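Local coordinates for oligopeptide ABC transporter, periplasmic oligopeptide-binding protein, putative (Thermotoga maritima MSB8, PDB 5IPW) that probably binds oligopeptides in the periplasm and hands them to an ABC transporter, as expected for an OppA-like solute-binding protein, at residues V140-D143 / D144-P147; A192-L195 / K196-P200; H217-W220 / V221-F224; V457-Y460 / W461-I464. All blocks are in the same frame, centred on the assembly; numbering follows the deposited sequence.

How the contacts relate
Following the chain from the N terminus, contact 1 closes a single tight turn in the loop between helices 129-140 and 151-154. Contact 2 comes next, where helix 192-195 runs into a short 3-10 segment, and contact 3 is the start of helix 220-227. Each closes before the next opens, so the four run in series and none nests or crosses. In space the first three meet: H199 lies against N142 and I145, while W220 packs on both D144 and P200, tying two loops to helix 220-227. Contact 4 sits on the opposite side of the chain's centre, on helix 448-462, its centre about 55 to 66 Å from the other three centres.

Contact 1 of 4, residues V140-D143 / D144-P147; sequences VGND and DITP
The amide N of T146 gives its hydrogen to the backbone O of N142 in a bond of 2.7 Å, closing five residues into one turn. The side chain of N142 serves the same turn: N142 OD1 accepts from I145 N at 2.8 Å, with an almost straight N-H...O angle of 178°. What puts OD1 there is a first torsion of 179°, which swings CG away from the asparagine's own amide and alongside its carbonyl carbon. The ethyl arm of I145 then crosses the carboxamide at about a right angle, with CD1 3.8 Å from N142 CG. With an alanine here, I145 N would probably be left without its acceptor and the isoleucine arm without the flat group it crosses. Further round, T146 CB rests 3.4 Å from V140 O, and its OG1 is hydrogen-bonded to I139 O. D143 turns outward, its carboxylate in a salt bridge with K149, which also reaches T146 O. D143, D144 and I145 all have helical backbone angles, so this is an alpha-turn, its first residue adding a side-chain-to-backbone bond of the kind seen at helix starts, set in the loop between helices 129-140 and 151-154.

Contact 2 of 4, residues A192-L195 / K196-P200; sequences AHYL and KQFHP
K196 runs back along the single turn of helix 192-195, and it can be followed atom by atom. CB lies 3.3 Å from A192 O, the same carbonyl that accepts the K196 backbone N. CG stays beside that oxygen, and CD draws off from it as the extended chain climbs. CE then passes A192 CB at 4.0 Å, with F134 of helix 129-140 also touching the lysine, and the ammonium end makes a cation-pi contact with Y202. Q197 takes another path. Its CG sits 3.4 Å above the centre of the F198 ring, and beyond it NE2 donates to Y194 O at 3.0 Å. That bond lies in the carbonyl plane and in the plane of the amide, so the bond sets the plane of the carboxamide; its other end, OE1, is hydrogen-bonded to K211. The backbone N of Q197 donates to a water 2.9 Å away, which in turn donates to H193 O and weakly to Y194 O. F198 brings its ring edge to the face of Y194, a T-shaped pair with planes at 67° and CE2 of F198 4.0 Å from CE2 of Y194. With Y194 CG trans to its own backbone N (chi1 176°), the phenol ring is carried to where the F198 edge meets its face, while its OH goes on to N233. F198 N bonds to L195 O, three residues back, as the helix tightens into a 3-10 turn. Chemically, then, the carbonyls at this helix end are met by backbone, glutamine and water together, while an aromatic pair packs beside them.

Contact 3 of 4, residues H217-W220 / V221-F224; sequences HNTW and VDLF
W220 and V221 make the close-packed side of this helix start. V221 CG2 stands over the indole, 3.8 Å from the centroid of the six-membered ring of W220 and only 8° off its normal. The ring lies there because W220 CG sits between its own N and carbonyl carbon (chi1 68°), laying the indole over the next residue's amide. D144, P200, M205 and I208 also pack on this tryptophan; a serine in its place would probably strip V221 CG2 of its ring face and open a gap among those four. On the flank, L223 CD1 comes over one face of the H217 imidazole, 3.5 Å from CE1 of H217, while NE2 of that ring is hydrogen-bonded to D226. The other side is looser and polar. N218 is exposed, and its backbone N makes only a weak bond to D222 OD2. T219 N holds the same oxygen at 3.2 Å but more squarely, with an N-H...O angle of 160°, approaching from above the carboxylate plane. T219 OG1 for its part accepts from V221 N, in a long, weak bond of 3.5 Å. With T219 as N-cap and D222 three residues on, the pair forms a capping box at the start of helix 220-227.

Contact 4 of 4, residues V457-Y460 / W461-I464; sequences VKEY and WKQI
V457 and W461, one helical turn apart, lie side by side and point the same way, the methyl of one on the flat of the other. V457 CG1 stands over the indole face, 3.5 Å from the centroid of the five-membered ring of W461 and 16° off its normal; its nearest ring atom is CE2 of W461 at 3.4 Å. Both torsions bring this about: V457 carries CG1 forward beside its carbonyl carbon, and W461 folds CG back beside its own amide (chi1 -77°), over the preceding turn. In the backbone, W461 N donates to V457 O at 2.9 Å. The indole itself is buried against F441 and I443 of strand 440-445, and its NE1 is hydrogen-bonded to L365 O, which probably limits its rotation. E459 and K462 also run alongside each other, but on the exposed flank. The glutamate bends at its second torsion and the lysine at its third, and the ends meet in a salt bridge, K462 NZ to E459 OE2 at 3.0 Å. The ammonium comes from above the carboxylate plane, 36° out of it. K458 NZ is 5.7 Å from K462 NZ, a like charge that E459 would be expected to temper; K458 itself is hydrogen-bonded to V468 O. Y460 points elsewhere, onto E373 and I374 of helix 371-379. One face of the helix is therefore seated on the sheet while another carries charges, as expected of the helix in a beta-alpha-beta crossover, here linking parallel strands 440-445 and 467-472.

Contact 1 of 4, residues V140-D143 / D144-P147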
ATOM      1  N   VAL A 140      14.566 -13.454 -10.761  1.00 54.80           N
ATOM      2  CA  VAL A 140      14.658 -13.081  -9.357  1.00 56.86           C
ATOM      3  C   VAL A 140      15.862 -13.796  -8.747  1.00 60.56           C
ATOM      4  O   VAL A 140      16.711 -13.160  -8.122  1.00 61.47           O
ATOM      5  CB  VAL A 140      13.372 -13.423  -8.576  1.00 57.96           C
ATOM      6  CG1 VAL A 140      13.515 -13.056  -7.104  1.00 58.37           C
ATOM      7  CG2 VAL A 140      12.171 -12.697  -9.168  1.00 58.59           C
ATOM      8  N   GLY A 141      15.949 -15.108  -8.973  1.00 61.62           N
ATOM      9  CA  GLY A 141      17.027 -15.936  -8.416  1.00 61.49           C
ATOM     10  C   GLY A 141      18.337 -15.932  -9.186  1.00 59.91           C
ATOM     11  O   GLY A 141      19.171 -16.818  -8.988  1.00 60.00           O
ATOM     12  N   ASN A 142      18.517 -14.944 -10.061  1.00 57.66           N
ATOM     13  CA  ASN A 142      19.743 -14.775 -10.826  1.00 59.08           C
ATOM     14  C   ASN A 142      20.542 -13.578 -10.314  1.00 62.02           C
ATOM     15  O   ASN A 142      20.098 -12.429 -10.422  1.00 60.91           O
ATOM     16  CB  ASN A 142      19.406 -14.577 -12.299  1.00 58.67           C
ATOM     17  CG  ASN A 142      20.637 -14.359 -13.155  1.00 56.98           C
ATOM     18  OD1 ASN A 142      21.260 -13.300 -13.105  1.00 53.27           O
ATOM     19  ND2 ASN A 142      20.981 -15.356 -13.960  1.00 56.72           N
ATOM     20  N   ASP A 143      21.739 -13.853  -9.798  1.00 66.02           N
ATOM     21  CA  ASP A 143      22.540 -12.847  -9.080  1.00 65.86           C
ATOM     22  C   ASP A 143      22.991 -11.675  -9.954  1.00 64.20           C
ATOM     23  O   ASP A 143      23.109 -10.558  -9.468  1.00 62.99           O
ATOM     24  CB  ASP A 143      23.756 -13.505  -8.419  1.00 67.28           C
ATOM     25  CG  ASP A 143      23.375 -14.677  -7.511  1.00 68.31           C
ATOM     26  OD1 ASP A 143      22.166 -14.903  -7.270  1.00 65.20           O
ATOM     27  OD2 ASP A 143      24.296 -15.378  -7.045  1.00 70.20           O
ATOM     28  N   ASP A 144      23.233 -11.930 -11.236  1.00 65.30           N
ATOM     29  CA  ASP A 144      23.618 -10.871 -12.168  1.00 67.36           C
ATOM     30  C   ASP A 144      22.454  -9.918 -12.418  1.00 69.14           C
ATOM     31  O   ASP A 144      22.585  -8.701 -12.259  1.00 71.19           O
ATOM     32  CB  ASP A 144      24.074 -11.466 -13.500  1.00 70.67           C
ATOM     33  CG  ASP A 144      25.335 -12.288 -13.371  1.00 71.70           C
ATOM     34  OD1 ASP A 144      26.400 -11.690 -13.117  1.00 75.03           O
ATOM     35  OD2 ASP A 144      25.261 -13.525 -13.533  1.00 72.45           O
ATOM     36  N   ILE A 145      21.316 -10.488 -12.809  1.00 67.73           N
ATOM     37  CA  ILE A 145      20.116  -9.711 -13.110  1.00 64.78           C
ATOM     38  C   ILE A 145      19.585  -9.040 -11.851  1.00 63.53           C
ATOM     39  O   ILE A 145      19.283  -7.845 -11.861  1.00 64.36           O
ATOM     40  CB  ILE A 145      19.010 -10.595 -13.730  1.00 63.57           C
ATOM     41  CG1 ILE A 145      19.430 -11.060 -15.126  1.00 62.35           C
ATOM     42  CG2 ILE A 145      17.690  -9.837 -13.819  1.00 63.75           C
ATOM     43  CD1 ILE A 145      18.637 -12.236 -15.656  1.00 62.22           C
ATOM     44  N   THR A 146      19.481  -9.817 -10.777  1.00 62.13           N
ATOM     45  CA  THR A 146      18.939  -9.338  -9.511  1.00 66.20           C
ATOM     46  C   THR A 146      19.954  -9.543  -8.377  1.00 68.10           C
ATOM     47  O   THR A 146      19.921 -10.577  -7.699  1.00 70.73           O
ATOM     48  CB  THR A 146      17.628 -10.078  -9.181  1.00 66.34           C
ATOM     49  OG1 THR A 146      16.766 -10.038 -10.320  1.00 68.76           O
ATOM     50  CG2 THR A 146      16.916  -9.447  -7.986  1.00 65.78           C
ATOM     51  N   PRO A 147      20.860  -8.563  -8.162  1.00 69.62           N
ATOM     52  CA  PRO A 147      21.873  -8.718  -7.102  1.00 69.42           C
ATOM     53  C   PRO A 147      21.280  -8.700  -5.691  1.00 71.46           C
ATOM     54  O   PRO A 147      21.755  -9.429  -4.821  1.00 74.16           O
ATOM     55  CB  PRO A 147      22.813  -7.516  -7.312  1.00 69.89           C
ATOM     56  CG  PRO A 147      22.434  -6.903  -8.620  1.00 70.16           C
ATOM     57  CD  PRO A 147      21.005  -7.282  -8.877  1.00 69.50           C
TER

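Contact 2 of 4, residues A192-L195 / K196-P200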
ATOM      1  N   ALA A 192       9.161 -16.333 -20.976  1.00 40.52           N
ATOM      2  CA  ALA A 192      10.365 -17.097 -21.281  1.00 40.32           C
ATOM      3  C   ALA A 192      10.577 -17.266 -22.781  1.00 41.11           C
ATOM      4  O   ALA A 192      11.705 -17.206 -23.261  1.00 43.33           O
ATOM      5  CB  ALA A 192      10.303 -18.454 -20.610  1.00 40.26           C
ATOM      6  N   HIS A 193       9.496 -17.460 -23.526  1.00 40.92           N
ATOM      7  CA  HIS A 193       9.610 -17.684 -24.972  1.00 40.14           C
ATOM      8  C   HIS A 193      10.256 -16.495 -25.686  1.00 40.41           C
ATOM      9  O   HIS A 193      10.901 -16.667 -26.724  1.00 42.33           O
ATOM     10  CB  HIS A 193       8.242 -18.006 -25.586  1.00 38.98           C
ATOM     11  CG  HIS A 193       7.338 -16.822 -25.725  1.00 38.96           C
ATOM     12  ND1 HIS A 193       6.612 -16.306 -24.670  1.00 39.66           N
ATOM     13  CD2 HIS A 193       7.035 -16.055 -26.800  1.00 38.38           C
ATOM     14  CE1 HIS A 193       5.907 -15.270 -25.088  1.00 39.84           C
ATOM     15  NE2 HIS A 193       6.142 -15.099 -26.380  1.00 39.60           N
ATOM     16  N   TYR A 194      10.072 -15.298 -25.127  1.00 38.53           N
ATOM     17  CA  TYR A 194      10.678 -14.082 -25.657  1.00 37.63           C
ATOM     18  C   TYR A 194      12.039 -13.786 -25.037  1.00 37.93           C
ATOM     19  O   TYR A 194      12.947 -13.365 -25.744  1.00 37.90           O
ATOM     20  CB  TYR A 194       9.760 -12.875 -25.428  1.00 37.61           C
ATOM     21  CG  TYR A 194      10.361 -11.551 -25.876  1.00 37.91           C
ATOM     22  CD1 TYR A 194      10.449 -11.220 -27.226  1.00 37.99           C
ATOM     23  CD2 TYR A 194      10.845 -10.631 -24.944  1.00 39.13           C
ATOM     24  CE1 TYR A 194      11.004 -10.014 -27.636  1.00 39.13           C
ATOM     25  CE2 TYR A 194      11.395  -9.419 -25.344  1.00 38.75           C
ATOM     26  CZ  TYR A 194      11.478  -9.117 -26.687  1.00 38.27           C
ATOM     27  OH  TYR A 194      12.023  -7.920 -27.076  1.00 37.35           O
ATOM     28  N   LEU A 195      12.173 -13.988 -23.728  1.00 37.51           N
ATOM     29  CA  LEU A 195      13.353 -13.512 -22.997  1.00 39.44           C
ATOM     30  C   LEU A 195      14.569 -14.447 -22.988  1.00 41.59           C
ATOM     31  O   LEU A 195      15.702 -13.983 -22.825  1.00 40.97           O
ATOM     32  CB  LEU A 195      12.977 -13.174 -21.555  1.00 38.53           C
ATOM     33  CG  LEU A 195      12.157 -11.895 -21.406  1.00 38.26           C
ATOM     34  CD1 LEU A 195      11.652 -11.759 -19.982  1.00 38.09           C
ATOM     35  CD2 LEU A 195      12.968 -10.672 -21.797  1.00 37.41           C
ATOM     36  N   LYS A 196      14.340 -15.748 -23.157  1.00 43.36           N
ATOM     37  CA  LYS A 196      15.426 -16.735 -23.100  1.00 43.28           C
ATOM     38  C   LYS A 196      16.552 -16.464 -24.104  1.00 43.70           C
ATOM     39  O   LYS A 196      17.699 -16.840 -23.857  1.00 43.76           O
ATOM     40  CB  LYS A 196      14.888 -18.151 -23.299  1.00 42.84           C
ATOM     41  CG  LYS A 196      14.300 -18.757 -22.044  1.00 44.02           C
ATOM     42  CD  LYS A 196      13.788 -20.164 -22.296  1.00 46.30           C
ATOM     43  CE  LYS A 196      13.507 -20.881 -20.982  1.00 49.85           C
ATOM     44  NZ  LYS A 196      13.001 -22.271 -21.176  1.00 51.81           N
ATOM     45  N   GLN A 197      16.228 -15.823 -25.228  1.00 42.75           N
ATOM     46  CA  GLN A 197      17.245 -15.456 -26.226  1.00 42.12           C
ATOM     47  C   GLN A 197      18.272 -14.445 -25.700  1.00 42.75           C
ATOM     48  O   GLN A 197      19.327 -14.276 -26.301  1.00 41.74           O
ATOM     49  CB  GLN A 197      16.593 -14.900 -27.492  1.00 40.71           C
ATOM     50  CG  GLN A 197      15.884 -13.573 -27.296  1.00 40.29           C
ATOM     51  CD  GLN A 197      15.266 -13.088 -28.577  1.00 41.24           C
ATOM     52  OE1 GLN A 197      15.962 -12.927 -29.576  1.00 42.02           O
ATOM     53  NE2 GLN A 197      13.956 -12.867 -28.570  1.00 41.26           N
ATOM     54  N   PHE A 198      17.943 -13.771 -24.595  1.00 44.10           N
ATOM     55  CA  PHE A 198      18.824 -12.791 -23.954  1.00 44.66           C
ATOM     56  C   PHE A 198      19.472 -13.309 -22.664  1.00 46.38           C
ATOM     57  O   PHE A 198      20.138 -12.553 -21.954  1.00 45.06           O
ATOM     58  CB  PHE A 198      18.019 -11.530 -23.632  1.00 43.50           C
ATOM     59  CG  PHE A 198      17.269 -10.981 -24.806  1.00 42.09           C
ATOM     60  CD1 PHE A 198      17.948 -10.504 -25.915  1.00 41.85           C
ATOM     61  CD2 PHE A 198      15.887 -10.941 -24.808  1.00 41.53           C
ATOM     62  CE1 PHE A 198      17.264  -9.993 -27.005  1.00 41.01           C
ATOM     63  CE2 PHE A 198      15.195 -10.436 -25.897  1.00 40.45           C
ATOM     64  CZ  PHE A 198      15.885  -9.962 -26.998  1.00 40.03           C
ATOM     65  N   HIS A 199      19.291 -14.596 -22.375  1.00 49.14           N
ATOM     66  CA  HIS A 199      19.714 -15.179 -21.109  1.00 50.88           C
ATOM     67  C   HIS A 199      20.784 -16.253 -21.333  1.00 52.74           C
ATOM     68  O   HIS A 199      20.519 -17.252 -21.998  1.00 53.71           O
ATOM     69  CB  HIS A 199      18.508 -15.781 -20.394  1.00 52.50           C
ATOM     70  CG  HIS A 199      18.695 -15.935 -18.918  1.00 53.27           C
ATOM     71  ND1 HIS A 199      19.387 -16.986 -18.366  1.00 55.92           N
ATOM     72  CD2 HIS A 199      18.269 -15.179 -17.880  1.00 55.48           C
ATOM     73  CE1 HIS A 199      19.386 -16.873 -17.051  1.00 57.02           C
ATOM     74  NE2 HIS A 199      18.712 -15.784 -16.728  1.00 56.38           N
ATOM     75  N   PRO A 200      22.001 -16.041 -20.789  1.00 56.18           N
ATOM     76  CA  PRO A 200      23.138 -16.957 -20.980  1.00 55.86           C
ATOM     77  C   PRO A 200      22.928 -18.417 -20.571  1.00 54.18           C
ATOM     78  O   PRO A 200      23.592 -19.295 -21.113  1.00 55.71           O
ATOM     79  CB  PRO A 200      24.243 -16.339 -20.109  1.00 56.28           C
ATOM     80  CG  PRO A 200      23.568 -15.329 -19.246  1.00 56.28           C
ATOM     81  CD  PRO A 200      22.419 -14.834 -20.057  1.00 55.61           C
TER
HETATM   82  O   HOH W   1      13.758 -16.312 -26.684  1.00 39.09           O

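Contact 3 of 4, residues H217-W220 / V221-F224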
ATOM      1  N   HIS A 217      24.414  -1.097 -24.352  1.00 73.35           N
ATOM      2  CA  HIS A 217      24.442  -2.327 -23.553  1.00 70.69           C
ATOM      3  C   HIS A 217      25.893  -2.724 -23.299  1.00 72.71           C
ATOM      4  O   HIS A 217      26.554  -3.280 -24.179  1.00 73.59           O
ATOM      5  CB  HIS A 217      23.704  -3.477 -24.262  1.00 66.39           C
ATOM      6  CG  HIS A 217      22.270  -3.182 -24.578  1.00 63.04           C
ATOM      7  ND1 HIS A 217      21.732  -3.369 -25.832  1.00 60.64           N
ATOM      8  CD2 HIS A 217      21.264  -2.702 -23.808  1.00 61.94           C
ATOM      9  CE1 HIS A 217      20.459  -3.018 -25.822  1.00 59.75           C
ATOM     10  NE2 HIS A 217      20.152  -2.607 -24.607  1.00 59.78           N
ATOM     11  N   ASN A 218      26.381  -2.432 -22.096  1.00 73.90           N
ATOM     12  CA  ASN A 218      27.768  -2.738 -21.728  1.00 77.10           C
ATOM     13  C   ASN A 218      27.943  -4.176 -21.277  1.00 74.50           C
ATOM     14  O   ASN A 218      28.973  -4.788 -21.535  1.00 76.30           O
ATOM     15  CB  ASN A 218      28.277  -1.781 -20.643  1.00 80.60           C
ATOM     16  CG  ASN A 218      28.866  -0.507 -21.226  1.00 83.96           C
ATOM     17  OD1 ASN A 218      29.904  -0.544 -21.886  1.00 84.50           O
ATOM     18  ND2 ASN A 218      28.204   0.627 -20.991  1.00 85.55           N
ATOM     19  N   THR A 219      26.938  -4.706 -20.596  1.00 74.41           N
ATOM     20  CA  THR A 219      26.925  -6.108 -20.194  1.00 71.98           C
ATOM     21  C   THR A 219      25.653  -6.758 -20.729  1.00 69.16           C
ATOM     22  O   THR A 219      24.808  -6.083 -21.319  1.00 66.98           O
ATOM     23  CB  THR A 219      27.041  -6.274 -18.661  1.00 74.73           C
ATOM     24  OG1 THR A 219      26.770  -7.635 -18.297  1.00 76.80           O
ATOM     25  CG2 THR A 219      26.079  -5.348 -17.908  1.00 75.18           C
ATOM     26  N   TRP A 220      25.540  -8.072 -20.564  1.00 67.59           N
ATOM     27  CA  TRP A 220      24.357  -8.804 -21.037  1.00 63.88           C
ATOM     28  C   TRP A 220      23.151  -8.522 -20.172  1.00 62.43           C
ATOM     29  O   TRP A 220      22.017  -8.583 -20.646  1.00 63.86           O
ATOM     30  CB  TRP A 220      24.629 -10.311 -21.147  1.00 60.90           C
ATOM     31  CG  TRP A 220      24.826 -11.019 -19.851  1.00 59.80           C
ATOM     32  CD1 TRP A 220      26.014 -11.339 -19.269  1.00 59.31           C
ATOM     33  CD2 TRP A 220      23.803 -11.526 -18.982  1.00 58.71           C
ATOM     34  NE1 TRP A 220      25.797 -12.006 -18.087  1.00 59.98           N
ATOM     35  CE2 TRP A 220      24.448 -12.134 -17.888  1.00 58.36           C
ATOM     36  CE3 TRP A 220      22.404 -11.520 -19.023  1.00 57.41           C
ATOM     37  CZ2 TRP A 220      23.745 -12.727 -16.841  1.00 58.11           C
ATOM     38  CZ3 TRP A 220      21.706 -12.111 -17.980  1.00 57.07           C
ATOM     39  CH2 TRP A 220      22.376 -12.704 -16.905  1.00 57.16           C
ATOM     40  N   VAL A 221      23.408  -8.198 -18.912  1.00 64.48           N
ATOM     41  CA  VAL A 221      22.359  -7.796 -17.981  1.00 66.44           C
ATOM     42  C   VAL A 221      21.647  -6.535 -18.491  1.00 63.33           C
ATOM     43  O   VAL A 221      20.429  -6.408 -18.351  1.00 63.83           O
ATOM     44  CB  VAL A 221      22.926  -7.561 -16.559  1.00 68.17           C
ATOM     45  CG1 VAL A 221      21.840  -7.099 -15.602  1.00 71.07           C
ATOM     46  CG2 VAL A 221      23.564  -8.832 -16.015  1.00 68.57           C
ATOM     47  N   ASP A 222      22.404  -5.622 -19.097  1.00 60.77           N
ATOM     48  CA  ASP A 222      21.841  -4.372 -19.611  1.00 59.68           C
ATOM     49  C   ASP A 222      20.875  -4.650 -20.748  1.00 57.81           C
ATOM     50  O   ASP A 222      19.821  -4.021 -20.840  1.00 57.58           O
ATOM     51  CB  ASP A 222      22.940  -3.432 -20.113  1.00 61.31           C
ATOM     52  CG  ASP A 222      23.877  -2.970 -19.011  1.00 62.54           C
ATOM     53  OD1 ASP A 222      23.505  -3.030 -17.818  1.00 58.22           O
ATOM     54  OD2 ASP A 222      25.000  -2.542 -19.357  1.00 65.66           O
ATOM     55  N   LEU A 223      21.253  -5.582 -21.618  1.00 56.56           N
ATOM     56  CA  LEU A 223      20.391  -6.013 -22.712  1.00 55.52           C
ATOM     57  C   LEU A 223      19.139  -6.692 -22.164  1.00 54.68           C
ATOM     58  O   LEU A 223      18.036  -6.414 -22.627  1.00 56.31           O
ATOM     59  CB  LEU A 223      21.139  -6.958 -23.659  1.00 55.04           C
ATOM     60  CG  LEU A 223      20.352  -7.527 -24.849  1.00 55.72           C
ATOM     61  CD1 LEU A 223      19.785  -6.430 -25.739  1.00 55.30           C
ATOM     62  CD2 LEU A 223      21.223  -8.473 -25.668  1.00 56.70           C
ATOM     63  N   PHE A 224      19.308  -7.563 -21.171  1.00 50.18           N
ATOM     64  CA  PHE A 224      18.175  -8.285 -20.616  1.00 50.63           C
ATOM     65  C   PHE A 224      17.157  -7.350 -19.984  1.00 51.12           C
ATOM     66  O   PHE A 224      15.964  -7.460 -20.262  1.00 52.59           O
ATOM     67  CB  PHE A 224      18.617  -9.323 -19.586  1.00 50.90           C
ATOM     68  CG  PHE A 224      17.507 -10.232 -19.148  1.00 49.75           C
ATOM     69  CD1 PHE A 224      16.682  -9.881 -18.089  1.00 49.81           C
ATOM     70  CD2 PHE A 224      17.271 -11.427 -19.811  1.00 50.15           C
ATOM     71  CE1 PHE A 224      15.647 -10.710 -17.689  1.00 49.83           C
ATOM     72  CE2 PHE A 224      16.242 -12.265 -19.413  1.00 50.64           C
ATOM     73  CZ  PHE A 224      15.426 -11.904 -18.352  1.00 50.08           C
TER

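Contact 4 of 4, residues V457-Y460 / W461-I464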
ATOM      1  N   VAL A 457      -1.023  22.509  20.229  1.00 69.83           N
ATOM      2  CA  VAL A 457      -1.200  21.588  21.368  1.00 73.39           C
ATOM      3  C   VAL A 457      -0.514  22.124  22.634  1.00 75.04           C
ATOM      4  O   VAL A 457      -0.893  21.764  23.753  1.00 69.11           O
ATOM      5  CB  VAL A 457      -0.678  20.164  21.041  1.00 72.72           C
ATOM      6  CG1 VAL A 457      -0.828  19.225  22.235  1.00 71.06           C
ATOM      7  CG2 VAL A 457      -1.417  19.589  19.837  1.00 72.25           C
ATOM      8  N   LYS A 458       0.498  22.971  22.441  1.00 79.47           N
ATOM      9  CA  LYS A 458       1.103  23.741  23.527  1.00 84.06           C
ATOM     10  C   LYS A 458       0.008  24.396  24.368  1.00 85.83           C
ATOM     11  O   LYS A 458      -0.039  24.214  25.585  1.00 86.66           O
ATOM     12  CB  LYS A 458       2.044  24.809  22.955  1.00 86.31           C
ATOM     13  CG  LYS A 458       2.978  25.461  23.960  1.00 86.34           C
ATOM     14  CD  LYS A 458       4.014  26.327  23.254  1.00 86.79           C
ATOM     15  CE  LYS A 458       4.619  27.368  24.185  1.00 88.27           C
ATOM     16  NZ  LYS A 458       5.124  26.781  25.458  1.00 89.57           N
ATOM     17  N   GLU A 459      -0.882  25.131  23.704  1.00 86.08           N
ATOM     18  CA  GLU A 459      -2.023  25.762  24.371  1.00 85.34           C
ATOM     19  C   GLU A 459      -2.950  24.756  25.036  1.00 84.24           C
ATOM     20  O   GLU A 459      -3.320  24.929  26.187  1.00 88.20           O
ATOM     21  CB  GLU A 459      -2.836  26.611  23.388  1.00 85.92           C
ATOM     22  CG  GLU A 459      -2.263  27.994  23.136  1.00 88.14           C
ATOM     23  CD  GLU A 459      -2.310  28.885  24.366  1.00 89.72           C
ATOM     24  OE1 GLU A 459      -3.387  28.997  24.996  1.00 85.72           O
ATOM     25  OE2 GLU A 459      -1.263  29.480  24.698  1.00 90.65           O
ATOM     26  N   TYR A 460      -3.326  23.704  24.322  1.00 86.23           N
ATOM     27  CA  TYR A 460      -4.339  22.778  24.842  1.00 91.23           C
ATOM     28  C   TYR A 460      -3.840  22.067  26.092  1.00 87.36           C
ATOM     29  O   TYR A 460      -4.619  21.778  27.002  1.00 84.80           O
ATOM     30  CB  TYR A 460      -4.780  21.746  23.789  1.00 95.67           C
ATOM     31  CG  TYR A 460      -5.177  22.316  22.437  1.00101.88           C
ATOM     32  CD1 TYR A 460      -5.565  23.654  22.293  1.00105.54           C
ATOM     33  CD2 TYR A 460      -5.181  21.512  21.302  1.00102.96           C
ATOM     34  CE1 TYR A 460      -5.922  24.172  21.061  1.00104.86           C
ATOM     35  CE2 TYR A 460      -5.545  22.022  20.067  1.00104.66           C
ATOM     36  CZ  TYR A 460      -5.912  23.352  19.955  1.00106.67           C
ATOM     37  OH  TYR A 460      -6.269  23.873  18.739  1.00106.19           O
ATOM     38  N   TRP A 461      -2.537  21.798  26.127  1.00 89.01           N
ATOM     39  CA  TRP A 461      -1.914  21.107  27.254  1.00 89.53           C
ATOM     40  C   TRP A 461      -1.587  22.042  28.432  1.00 87.95           C
ATOM     41  O   TRP A 461      -1.515  21.595  29.579  1.00 84.52           O
ATOM     42  CB  TRP A 461      -0.668  20.338  26.788  1.00 89.37           C
ATOM     43  CG  TRP A 461      -0.980  19.044  26.056  1.00 88.48           C
ATOM     44  CD1 TRP A 461      -2.208  18.460  25.895  1.00 88.04           C
ATOM     45  CD2 TRP A 461      -0.039  18.157  25.439  1.00 87.81           C
ATOM     46  NE1 TRP A 461      -2.089  17.282  25.203  1.00 86.02           N
ATOM     47  CE2 TRP A 461      -0.768  17.072  24.909  1.00 86.07           C
ATOM     48  CE3 TRP A 461       1.351  18.177  25.278  1.00 86.01           C
ATOM     49  CZ2 TRP A 461      -0.156  16.019  24.233  1.00 84.13           C
ATOM     50  CZ3 TRP A 461       1.958  17.128  24.601  1.00 84.28           C
ATOM     51  CH2 TRP A 461       1.204  16.066  24.086  1.00 83.02           C
ATOM     52  N   LYS A 462      -1.405  23.330  28.150  1.00 87.02           N
ATOM     53  CA  LYS A 462      -1.314  24.350  29.200  1.00 86.99           C
ATOM     54  C   LYS A 462      -2.580  24.376  30.061  1.00 85.19           C
ATOM     55  O   LYS A 462      -2.508  24.541  31.278  1.00 88.04           O
ATOM     56  CB  LYS A 462      -1.083  25.727  28.577  1.00 88.63           C
ATOM     57  CG  LYS A 462      -0.807  26.848  29.572  1.00 89.81           C
ATOM     58  CD  LYS A 462      -0.756  28.211  28.891  1.00 90.86           C
ATOM     59  CE  LYS A 462       0.149  28.214  27.667  1.00 92.92           C
ATOM     60  NZ  LYS A 462       0.433  29.592  27.183  1.00 95.17           N
ATOM     61  N   GLN A 463      -3.734  24.195  29.426  1.00 83.01           N
ATOM     62  CA  GLN A 463      -5.016  24.138  30.134  1.00 81.44           C
ATOM     63  C   GLN A 463      -5.129  22.962  31.111  1.00 76.70           C
ATOM     64  O   GLN A 463      -6.011  22.962  31.967  1.00 76.46           O
ATOM     65  CB  GLN A 463      -6.186  24.105  29.136  1.00 83.41           C
ATOM     66  CG  GLN A 463      -6.850  25.455  28.885  1.00 85.63           C
ATOM     67  CD  GLN A 463      -5.866  26.561  28.539  1.00 86.02           C
ATOM     68  OE1 GLN A 463      -5.261  26.557  27.468  1.00 85.88           O
ATOM     69  NE2 GLN A 463      -5.716  27.525  29.440  1.00 85.81           N
ATOM     70  N   ILE A 464      -4.260  21.963  30.981  1.00 73.07           N
ATOM     71  CA  ILE A 464      -4.178  20.898  31.990  1.00 75.46           C
ATOM     72  C   ILE A 464      -2.901  20.992  32.834  1.00 72.49           C
ATOM     73  O   ILE A 464      -2.585  20.085  33.613  1.00 72.07           O
ATOM     74  CB  ILE A 464      -4.350  19.482  31.382  1.00 78.91           C
ATOM     75  CG1 ILE A 464      -3.210  19.135  30.414  1.00 79.63           C
ATOM     76  CG2 ILE A 464      -5.692  19.384  30.671  1.00 80.14           C
ATOM     77  CD1 ILE A 464      -3.229  17.699  29.928  1.00 79.93           C
TER